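Local coordinates for malonyl acyl carrier protein transacylase (Streptococcus pneumoniae, PDB 3IM8) that probably transfers the malonyl group of malonyl-CoA to holo acyl carrier protein, supplying malonyl-ACP for fatty acid synthesis, at residues Q57-L66 with V109-E120; F254-Q262 with L278-A289. All blocks are in the same frame, centred on the assembly; numbering follows the deposited sequence.

Contact 1: Q57-L66 with V109-E120; sequences QTRYTQPAIL and VALVAKRGAYME. With ACT (acetate ion), chain B.
R59 lies directly over G116, their CA atoms 4.0 Å apart, because G116 brings no side chain to hold the helices off. Here helices 58-66 and 109-120 run nearly antiparallel, at 149°, with axes only 7.2 Å apart. One turn on, the side chain of Q62 drops as a knob into the hole formed by V112, R115, G116 and M119. Its OE1 takes a hydrogen bond from R115 NH1 (2.9 Å). The oxygen sits at the edge of the guanidinium, whereas the donor stands above the amide's carbonyl plane, 51° out of it. Q62 NE2 gives a weak hydrogen bond to M119 SD and an ordinary one to Q11 OE1, which fixes the turn of the amide; M119 SD in turn lies over one face of the R115 guanidinium.

This side faces the predicted active site of the acyltransferase fold. R115 NH1 also binds the acetate at OXT (3.2 Å), and NH2 reaches Q247 and S90, the predicted nucleophile; in FabD enzymes such an arginine receives the malonyl carboxylate, which the acetate, probably from the crystallisation liquor, may mimic. Beyond Q62, P63 and L66 continue the packing with carbon alone, L66 CD2 meeting V109 CG2 at 3.7 Å.

The other end is looser and partly exposed. R59 bends at chi2 and chi3 so that NH1 makes a salt bridge to E120 OE1 (3.0 Å). That oxygen also accepts from R59 N, which approaches from above the carboxylate plane. A water 2.6 Å from T58 OG1 donates weakly to E120 OE2.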
loop_
_atom_site.group_PDB
_atom_site.type_symbol
_atom_site.label_atom_id
_atom_site.label_comp_id
_atom_site.label_asym_id
_atom_site.label_seq_id
_atom_site.Cartn_x
_atom_site.Cartn_y
_atom_site.Cartn_z
ATOM N N GLN A 57 -7.873 -13.200 2.158
ATOM C CA GLN A 57 -8.870 -12.808 1.125
ATOM C C GLN A 57 -9.078 -11.279 1.034
ATOM O O GLN A 57 -9.632 -10.670 1.937
ATOM C CB GLN A 57 -10.232 -13.482 1.342
ATOM C CG GLN A 57 -10.181 -15.012 1.176
ATOM C CD GLN A 57 -11.511 -15.679 1.604
ATOM O OE1 GLN A 57 -12.591 -15.083 1.415
ATOM N NE2 GLN A 57 -11.426 -16.925 2.217
ATOM N N THR A 58 -8.708 -10.731 -0.124
ATOM C CA THR A 58 -8.652 -9.296 -0.394
ATOM C C THR A 58 -9.737 -8.441 0.285
ATOM O O THR A 58 -9.416 -7.397 0.896
ATOM C CB THR A 58 -8.519 -9.023 -1.939
ATOM O OG1 THR A 58 -7.487 -9.861 -2.475
ATOM C CG2 THR A 58 -8.155 -7.555 -2.218
ATOM N N ARG A 59 -10.996 -8.846 0.217
ATOM C CA ARG A 59 -12.078 -8.053 0.801
ATOM C C ARG A 59 -11.964 -7.937 2.342
ATOM O O ARG A 59 -12.503 -6.992 2.918
ATOM C CB ARG A 59 -13.478 -8.577 0.400
ATOM C CG ARG A 59 -13.876 -9.885 1.136
ATOM C CD ARG A 59 -15.349 -9.943 1.478
ATOM N NE ARG A 59 -16.267 -9.784 0.343
ATOM C CZ ARG A 59 -16.194 -10.462 -0.806
ATOM N NH1 ARG A 59 -15.221 -11.363 -1.013
ATOM N NH2 ARG A 59 -17.093 -10.217 -1.755
ATOM N N TYR A 60 -11.283 -8.893 2.994
ATOM C CA TYR A 60 -11.013 -8.806 4.447
ATOM C C TYR A 60 -9.584 -8.302 4.739
ATOM O O TYR A 60 -9.358 -7.628 5.728
ATOM C CB TYR A 60 -11.240 -10.143 5.158
ATOM C CG TYR A 60 -12.587 -10.733 4.871
ATOM C CD1 TYR A 60 -13.743 -10.080 5.275
ATOM C CD2 TYR A 60 -12.708 -11.926 4.156
ATOM C CE1 TYR A 60 -14.974 -10.609 5.011
ATOM C CE2 TYR A 60 -13.946 -12.461 3.883
ATOM C CZ TYR A 60 -15.074 -11.789 4.307
ATOM O OH TYR A 60 -16.324 -12.292 4.012
ATOM N N THR A 61 -8.627 -8.646 3.898
ATOM C CA THR A 61 -7.285 -8.139 4.095
ATOM C C THR A 61 -7.236 -6.620 4.175
ATOM O O THR A 61 -6.503 -6.036 5.020
ATOM C CB THR A 61 -6.390 -8.546 2.935
ATOM O OG1 THR A 61 -6.577 -9.945 2.693
ATOM C CG2 THR A 61 -4.932 -8.278 3.272
ATOM N N GLN A 62 -7.962 -5.967 3.263
ATOM C CA GLN A 62 -7.829 -4.508 3.163
ATOM C C GLN A 62 -8.281 -3.797 4.435
ATOM O O GLN A 62 -7.518 -3.034 5.000
ATOM C CB GLN A 62 -8.466 -3.956 1.877
ATOM C CG GLN A 62 -7.720 -4.483 0.608
ATOM C CD GLN A 62 -8.013 -3.674 -0.654
ATOM O OE1 GLN A 62 -8.587 -2.578 -0.595
ATOM N NE2 GLN A 62 -7.652 -4.224 -1.796
ATOM N N PRO A 63 -9.503 -4.079 4.930
ATOM C CA PRO A 63 -9.897 -3.427 6.220
ATOM C C PRO A 63 -9.113 -3.971 7.420
ATOM O O PRO A 63 -8.875 -3.248 8.378
ATOM C CB PRO A 63 -11.394 -3.717 6.314
ATOM C CG PRO A 63 -11.608 -4.988 5.440
ATOM C CD PRO A 63 -10.658 -4.739 4.283
ATOM N N ALA A 64 -8.633 -5.208 7.346
ATOM C CA ALA A 64 -7.832 -5.745 8.453
ATOM C C ALA A 64 -6.568 -4.964 8.627
ATOM O O ALA A 64 -6.266 -4.539 9.728
ATOM C CB ALA A 64 -7.468 -7.256 8.235
ATOM N N ILE A 65 -5.823 -4.793 7.523
ATOM C CA ILE A 65 -4.561 -4.043 7.562
ATOM C C ILE A 65 -4.871 -2.571 7.892
ATOM O O ILE A 65 -4.230 -1.978 8.731
ATOM C CB ILE A 65 -3.783 -4.126 6.216
ATOM C CG1 ILE A 65 -3.182 -5.510 6.049
ATOM C CG2 ILE A 65 -2.612 -3.062 6.170
ATOM C CD1 ILE A 65 -2.820 -5.835 4.643
ATOM N N LEU A 66 -5.852 -1.974 7.210
ATOM C CA LEU A 66 -6.092 -0.546 7.486
ATOM C C LEU A 66 -6.380 -0.260 8.976
ATOM O O LEU A 66 -5.852 0.686 9.546
ATOM C CB LEU A 66 -7.203 0.040 6.592
ATOM C CG LEU A 66 -7.592 1.493 6.945
ATOM C CD1 LEU A 66 -7.527 2.422 5.708
ATOM C CD2 LEU A 66 -8.954 1.603 7.702
ATOM N N VAL A 109 -12.736 2.529 6.795
ATOM C CA VAL A 109 -12.990 1.122 7.004
ATOM C C VAL A 109 -14.067 0.631 6.038
ATOM O O VAL A 109 -13.849 -0.409 5.385
ATOM C CB VAL A 109 -13.402 0.856 8.445
ATOM C CG1 VAL A 109 -13.744 -0.602 8.636
ATOM C CG2 VAL A 109 -12.243 1.238 9.398
ATOM N N ALA A 110 -15.209 1.339 5.937
ATOM C CA ALA A 110 -16.248 0.851 5.029
ATOM C C ALA A 110 -15.736 0.906 3.570
ATOM O O ALA A 110 -15.979 -0.006 2.788
ATOM C CB ALA A 110 -17.569 1.642 5.172
ATOM N N LEU A 111 -15.014 1.966 3.222
ATOM C CA LEU A 111 -14.613 2.207 1.871
ATOM C C LEU A 111 -13.609 1.183 1.370
ATOM O O LEU A 111 -13.665 0.804 0.179
ATOM C CB LEU A 111 -13.986 3.568 1.804
ATOM C CG LEU A 111 -13.350 4.099 0.559
ATOM C CD1 LEU A 111 -14.352 4.062 -0.621
ATOM C CD2 LEU A 111 -12.910 5.526 0.942
ATOM N N VAL A 112 -12.668 0.766 2.232
ATOM C CA VAL A 112 -11.686 -0.260 1.797
ATOM C C VAL A 112 -12.292 -1.679 1.750
ATOM O O VAL A 112 -11.839 -2.487 0.947
ATOM C CB VAL A 112 -10.266 -0.233 2.551
ATOM C CG1 VAL A 112 -9.563 1.199 2.409
ATOM C CG2 VAL A 112 -10.399 -0.625 4.008
ATOM N N ALA A 113 -13.308 -1.971 2.575
ATOM C CA ALA A 113 -14.053 -3.233 2.428
ATOM C C ALA A 113 -14.667 -3.334 1.049
ATOM O O ALA A 113 -14.639 -4.407 0.453
ATOM C CB ALA A 113 -15.119 -3.374 3.458
ATOM N N LYS A 114 -15.179 -2.214 0.532
ATOM C CA LYS A 114 -15.738 -2.150 -0.822
ATOM C C LYS A 114 -14.652 -2.219 -1.880
ATOM O O LYS A 114 -14.753 -3.060 -2.802
ATOM C CB LYS A 114 -16.599 -0.905 -0.972
ATOM C CG LYS A 114 -18.045 -1.125 -0.475
ATOM C CD LYS A 114 -18.770 0.222 -0.387
ATOM C CE LYS A 114 -20.267 0.123 -0.035
ATOM N NZ LYS A 114 -21.039 -0.516 -1.170
ATOM N N ARG A 115 -13.586 -1.406 -1.709
ATOM C CA ARG A 115 -12.410 -1.427 -2.582
ATOM C C ARG A 115 -11.873 -2.840 -2.740
ATOM O O ARG A 115 -11.569 -3.267 -3.865
ATOM C CB ARG A 115 -11.270 -0.526 -2.049
ATOM C CG ARG A 115 -10.075 -0.481 -2.944
ATOM C CD ARG A 115 -8.990 0.471 -2.399
ATOM N NE ARG A 115 -7.761 0.592 -3.218
ATOM C CZ ARG A 115 -6.644 -0.132 -3.071
ATOM N NH1 ARG A 115 -6.584 -1.152 -2.219
ATOM N NH2 ARG A 115 -5.587 0.137 -3.831
ATOM N N GLY A 116 -11.704 -3.534 -1.607
ATOM C CA GLY A 116 -11.190 -4.941 -1.615
ATOM C C GLY A 116 -12.052 -5.879 -2.468
ATOM O O GLY A 116 -11.546 -6.589 -3.360
ATOM N N ALA A 117 -13.353 -5.856 -2.170
ATOM C CA ALA A 117 -14.370 -6.562 -2.943
ATOM C C ALA A 117 -14.226 -6.279 -4.422
ATOM O O ALA A 117 -14.034 -7.233 -5.171
ATOM C CB ALA A 117 -15.806 -6.229 -2.434
ATOM N N TYR A 118 -14.237 -5.001 -4.836
ATOM C CA TYR A 118 -14.194 -4.660 -6.278
ATOM C C TYR A 118 -12.936 -5.155 -6.931
ATOM O O TYR A 118 -12.983 -5.603 -8.065
ATOM C CB TYR A 118 -14.279 -3.160 -6.544
ATOM C CG TYR A 118 -15.511 -2.454 -5.973
ATOM C CD1 TYR A 118 -15.415 -1.132 -5.523
ATOM C CD2 TYR A 118 -16.760 -3.108 -5.859
ATOM C CE1 TYR A 118 -16.516 -0.464 -4.981
ATOM C CE2 TYR A 118 -17.893 -2.438 -5.332
ATOM C CZ TYR A 118 -17.748 -1.120 -4.899
ATOM O OH TYR A 118 -18.795 -0.417 -4.380
ATOM N N MET A 119 -11.799 -5.058 -6.228
ATOM C CA MET A 119 -10.484 -5.499 -6.758
ATOM C C MET A 119 -10.436 -7.015 -6.932
ATOM O O MET A 119 -9.950 -7.505 -7.952
ATOM C CB MET A 119 -9.324 -5.009 -5.874
ATOM C CG MET A 119 -9.131 -3.499 -5.986
ATOM S SD MET A 119 -7.793 -2.723 -5.038
ATOM C CE MET A 119 -6.332 -3.443 -5.742
ATOM N N GLU A 120 -10.918 -7.736 -5.915
ATOM C CA GLU A 120 -10.986 -9.210 -5.889
ATOM C C GLU A 120 -11.851 -9.772 -7.027
ATOM O O GLU A 120 -11.437 -10.697 -7.722
ATOM C CB GLU A 120 -11.507 -9.687 -4.507
ATOM C CG GLU A 120 -11.587 -11.235 -4.258
ATOM C CD GLU A 120 -11.646 -11.646 -2.715
ATOM O OE1 GLU A 120 -12.333 -10.974 -1.861
ATOM O OE2 GLU A 120 -10.980 -12.671 -2.381
HETATM C C ACT B . -3.101 -3.632 -3.406
HETATM O O ACT B . -2.745 -3.038 -4.496
HETATM O OXT ACT B . -4.106 -3.181 -2.628
HETATM C CH3 ACT B . -2.231 -4.854 -3.175
HETATM O O HOH W 1 -7.574 -12.433 -2.322
#

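Contact 2: F254-Q262 with L278-A289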
loop_
_atom_site.group_PDB
_atom_site.type_symbol
_atom_site.label_atom_id
_atom_site.label_comp_id
_atom_site.label_asym_id
_atom_site.label_seq_id
_atom_site.Cartn_x
_atom_site.Cartn_y
_atom_site.Cartn_z
ATOM N N PHE A 254 6.597 4.274 -5.885
ATOM C CA PHE A 254 7.078 4.393 -4.511
ATOM C C PHE A 254 8.377 5.215 -4.409
ATOM O O PHE A 254 8.421 6.158 -3.630
ATOM C CB PHE A 254 7.220 3.014 -3.813
ATOM C CG PHE A 254 7.563 3.119 -2.333
ATOM C CD1 PHE A 254 8.857 2.836 -1.885
ATOM C CD2 PHE A 254 6.589 3.526 -1.401
ATOM C CE1 PHE A 254 9.185 2.922 -0.554
ATOM C CE2 PHE A 254 6.898 3.665 -0.035
ATOM C CZ PHE A 254 8.210 3.350 0.401
ATOM N N TYR A 255 9.411 4.885 -5.191
ATOM C CA TYR A 255 10.715 5.564 -4.989
ATOM C C TYR A 255 10.662 7.037 -5.323
ATOM O O TYR A 255 11.303 7.847 -4.660
ATOM C CB TYR A 255 11.898 4.853 -5.669
ATOM C CG TYR A 255 11.870 4.722 -7.186
ATOM C CD1 TYR A 255 11.539 3.504 -7.792
ATOM C CD2 TYR A 255 12.226 5.804 -8.013
ATOM C CE1 TYR A 255 11.542 3.355 -9.178
ATOM C CE2 TYR A 255 12.232 5.674 -9.397
ATOM C CZ TYR A 255 11.891 4.443 -9.969
ATOM O OH TYR A 255 11.890 4.298 -11.318
ATOM N N GLU A 256 9.856 7.381 -6.336
ATOM C CA GLU A 256 9.659 8.793 -6.687
ATOM C C GLU A 256 9.003 9.520 -5.546
ATOM O O GLU A 256 9.359 10.665 -5.266
ATOM C CB GLU A 256 8.764 8.917 -7.896
ATOM C CG GLU A 256 9.443 8.487 -9.183
ATOM C CD GLU A 256 8.423 8.278 -10.264
ATOM O OE1 GLU A 256 8.354 7.111 -10.803
ATOM O OE2 GLU A 256 7.674 9.276 -10.501
ATOM N N SER A 257 8.036 8.862 -4.899
ATOM C CA SER A 257 7.396 9.417 -3.710
ATOM C C SER A 257 8.391 9.646 -2.546
ATOM O O SER A 257 8.284 10.647 -1.829
ATOM C CB SER A 257 6.235 8.522 -3.257
ATOM O OG SER A 257 5.307 8.406 -4.312
ATOM N N ILE A 258 9.314 8.707 -2.341
ATOM C CA ILE A 258 10.345 8.848 -1.301
ATOM C C ILE A 258 11.281 10.027 -1.640
ATOM O O ILE A 258 11.740 10.751 -0.742
ATOM C CB ILE A 258 11.189 7.565 -1.112
ATOM C CG1 ILE A 258 10.355 6.372 -0.625
ATOM C CG2 ILE A 258 12.312 7.834 -0.070
ATOM C CD1 ILE A 258 9.733 6.560 0.770
ATOM N N GLY A 259 11.561 10.215 -2.924
ATOM C CA GLY A 259 12.300 11.419 -3.414
ATOM C C GLY A 259 11.629 12.777 -3.169
ATOM O O GLY A 259 12.292 13.725 -2.790
ATOM N N VAL A 260 10.311 12.878 -3.386
ATOM C CA VAL A 260 9.529 14.019 -2.940
ATOM C C VAL A 260 9.641 14.272 -1.416
ATOM O O VAL A 260 9.776 15.444 -0.986
ATOM C CB VAL A 260 8.018 13.894 -3.358
ATOM C CG1 VAL A 260 7.129 14.918 -2.627
ATOM C CG2 VAL A 260 7.860 14.038 -4.894
ATOM N N MET A 261 9.558 13.221 -0.591
ATOM C CA MET A 261 9.740 13.439 0.838
ATOM C C MET A 261 11.189 13.900 1.191
ATOM O O MET A 261 11.363 14.801 1.981
ATOM C CB MET A 261 9.323 12.202 1.670
ATOM C CG MET A 261 7.916 11.750 1.403
ATOM S SD MET A 261 7.629 10.166 2.141
ATOM C CE MET A 261 6.041 10.413 2.849
ATOM N N GLN A 262 12.212 13.285 0.616
ATOM C CA GLN A 262 13.611 13.752 0.838
ATOM C C GLN A 262 13.814 15.201 0.389
ATOM O O GLN A 262 14.386 15.991 1.139
ATOM C CB GLN A 262 14.644 12.818 0.192
ATOM C CG GLN A 262 14.440 11.414 0.701
ATOM C CD GLN A 262 15.580 10.533 0.391
ATOM O OE1 GLN A 262 15.726 10.079 -0.735
ATOM N NE2 GLN A 262 16.426 10.287 1.400
ATOM N N LEU A 278 8.125 -1.633 3.230
ATOM C CA LEU A 278 8.561 -0.310 2.791
ATOM C C LEU A 278 9.958 0.033 3.284
ATOM O O LEU A 278 10.765 0.646 2.529
ATOM C CB LEU A 278 7.541 0.778 3.167
ATOM C CG LEU A 278 6.130 0.423 2.688
ATOM C CD1 LEU A 278 5.042 1.522 3.007
ATOM C CD2 LEU A 278 6.073 0.068 1.153
ATOM N N SER A 279 10.248 -0.327 4.538
ATOM C CA SER A 279 11.619 -0.177 5.069
ATOM C C SER A 279 12.686 -0.816 4.185
ATOM O O SER A 279 13.674 -0.175 3.883
ATOM C CB SER A 279 11.741 -0.743 6.486
ATOM O OG SER A 279 10.794 -0.125 7.320
ATOM N N GLY A 280 12.486 -2.070 3.780
ATOM C CA GLY A 280 13.353 -2.726 2.776
ATOM C C GLY A 280 13.599 -1.928 1.484
ATOM O O GLY A 280 14.711 -1.915 0.978
ATOM N N PHE A 281 12.546 -1.301 0.944
ATOM C CA PHE A 281 12.600 -0.417 -0.220
ATOM C C PHE A 281 13.392 0.866 0.076
ATOM O O PHE A 281 14.267 1.214 -0.675
ATOM C CB PHE A 281 11.180 -0.020 -0.713
ATOM C CG PHE A 281 10.308 -1.182 -1.215
ATOM C CD1 PHE A 281 8.942 -1.032 -1.264
ATOM C CD2 PHE A 281 10.850 -2.381 -1.667
ATOM C CE1 PHE A 281 8.123 -2.043 -1.726
ATOM C CE2 PHE A 281 10.023 -3.394 -2.168
ATOM C CZ PHE A 281 8.658 -3.223 -2.161
ATOM N N VAL A 282 13.084 1.576 1.160
ATOM C CA VAL A 282 13.784 2.868 1.474
ATOM C C VAL A 282 15.316 2.685 1.788
ATOM O O VAL A 282 16.131 3.627 1.623
ATOM C CB VAL A 282 13.040 3.613 2.647
ATOM C CG1 VAL A 282 13.847 4.836 3.147
ATOM C CG2 VAL A 282 11.561 4.011 2.219
ATOM N N LYS A 283 15.684 1.500 2.264
ATOM C CA LYS A 283 17.069 1.147 2.555
ATOM C C LYS A 283 17.861 1.036 1.245
ATOM O O LYS A 283 19.032 1.359 1.203
ATOM C CB LYS A 283 17.115 -0.214 3.241
ATOM C CG LYS A 283 17.923 -0.321 4.513
ATOM C CD LYS A 283 19.385 -0.668 4.263
ATOM C CE LYS A 283 20.109 -0.959 5.584
ATOM N NZ LYS A 283 21.523 -0.547 5.482
ATOM N N LYS A 284 17.218 0.539 0.189
ATOM C CA LYS A 284 17.828 0.492 -1.115
ATOM C C LYS A 284 17.832 1.897 -1.744
ATOM O O LYS A 284 18.850 2.337 -2.256
ATOM C CB LYS A 284 17.135 -0.534 -2.025
ATOM C CG LYS A 284 16.774 -1.875 -1.374
ATOM C CD LYS A 284 17.747 -2.994 -1.705
ATOM C CE LYS A 284 17.242 -4.339 -1.210
ATOM N NZ LYS A 284 17.986 -5.450 -1.889
ATOM N N ILE A 285 16.715 2.619 -1.683
ATOM C CA ILE A 285 16.653 3.992 -2.209
ATOM C C ILE A 285 17.716 4.855 -1.576
ATOM O O ILE A 285 18.419 5.559 -2.257
ATOM C CB ILE A 285 15.252 4.647 -2.009
ATOM C CG1 ILE A 285 14.204 3.830 -2.790
ATOM C CG2 ILE A 285 15.252 6.108 -2.478
ATOM C CD1 ILE A 285 12.794 3.857 -2.207
ATOM N N ASP A 286 17.826 4.814 -0.255
ATOM C CA ASP A 286 18.828 5.595 0.448
ATOM C C ASP A 286 19.206 4.903 1.779
ATOM O O ASP A 286 18.578 5.111 2.786
ATOM C CB ASP A 286 18.301 7.017 0.682
ATOM C CG ASP A 286 19.330 7.952 1.376
ATOM O OD1 ASP A 286 20.509 7.564 1.576
ATOM O OD2 ASP A 286 18.932 9.086 1.732
ATOM N N GLN A 287 20.248 4.076 1.750
ATOM C CA GLN A 287 20.869 3.513 2.967
ATOM C C GLN A 287 21.280 4.512 4.046
ATOM O O GLN A 287 21.393 4.106 5.192
ATOM C CB GLN A 287 22.090 2.644 2.632
ATOM C CG GLN A 287 23.352 3.434 2.281
ATOM C CD GLN A 287 23.550 3.621 0.781
ATOM O OE1 GLN A 287 24.126 2.743 0.105
ATOM N NE2 GLN A 287 23.083 4.777 0.244
ATOM N N THR A 288 21.509 5.787 3.708
ATOM C CA THR A 288 21.804 6.797 4.752
ATOM C C THR A 288 20.568 7.355 5.464
ATOM O O THR A 288 20.718 8.050 6.473
ATOM C CB THR A 288 22.613 8.045 4.233
ATOM O OG1 THR A 288 21.777 8.870 3.391
ATOM C CG2 THR A 288 23.902 7.607 3.508
ATOM N N ALA A 289 19.369 7.065 4.948
ATOM C CA ALA A 289 18.131 7.574 5.567
ATOM C C ALA A 289 17.878 6.890 6.908
ATOM O O ALA A 289 18.056 5.681 7.068
ATOM C CB ALA A 289 16.895 7.415 4.593
#
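F254 holds its CG anti to the backbone N (chi1 -173°), which sends the ring across to helix 278-285, while I285 turns CG1 away from its own carbonyl carbon and aims CD1 back at helix 254-262. Each side chain is a knob in the other's helix: F254 enters the hole made by L278, F281, V282 and I285, and I285 the one made by F254, Y255, I258 and Q262.

Around the phenyl ring the partners come from different sides. L278 CD2 lies over one face in a CH-pi contact, 4.2 Å from the centroid. V282 CG2 touches at the edge, 3.8 Å from F254 CE1, and F281 CB comes to 3.6 Å of that same F254 atom, its own ring oblique to that of F254. I258 then presses CD1 against V282 CG2 at 3.5 Å, a tight fit. I285 CD1 lies 3.7 Å from Y255 CB.

The helix axes cross at 68° and come no closer than 10.5 Å, so these side chains fill the gap. Helix 277-285 makes the beta-alpha-beta crossover between the parallel strands 268-272 and 290-294, and L278 and V282 also rest on L7 of strand 4-8. On the other flank Y255 and F281 touch strand 154-161 of the second sheet.

Where helix 277-285 ends, the contact turns polar. Q262 NE2, with its partner nearly in the amide plane, donates to the anti lone pair of D286 OD2 (2.8 Å). D286 OD1 accepts from both T288 N, closing an Asx turn, and T288 OG1 (2.6 Å). With donors on both oxygens, the carboxylate is probably kept ionised and its rotation fixed.

Contact 1 and contact 2 lie on opposite sides of the chain's centre, their own centres 27 Å apart and their nearest atoms about 9 Å apart, without touching. Their relation to the predicted active site differs. In contact 1 the R115 side chain comes within about 3 Å of that of S90 and about 4 Å of that of H199, and the acetate is hydrogen-bonded to all three residues. Contact 2 stands further back: the side chains of L278 and S90 are about 9 Å apart, those of F254 and H199 about 10 Å. Contact 1 thus reaches the site through R115, with Q62 and M119 beside it, whereas 254-262 with 278-289 pack where the two sheets meet.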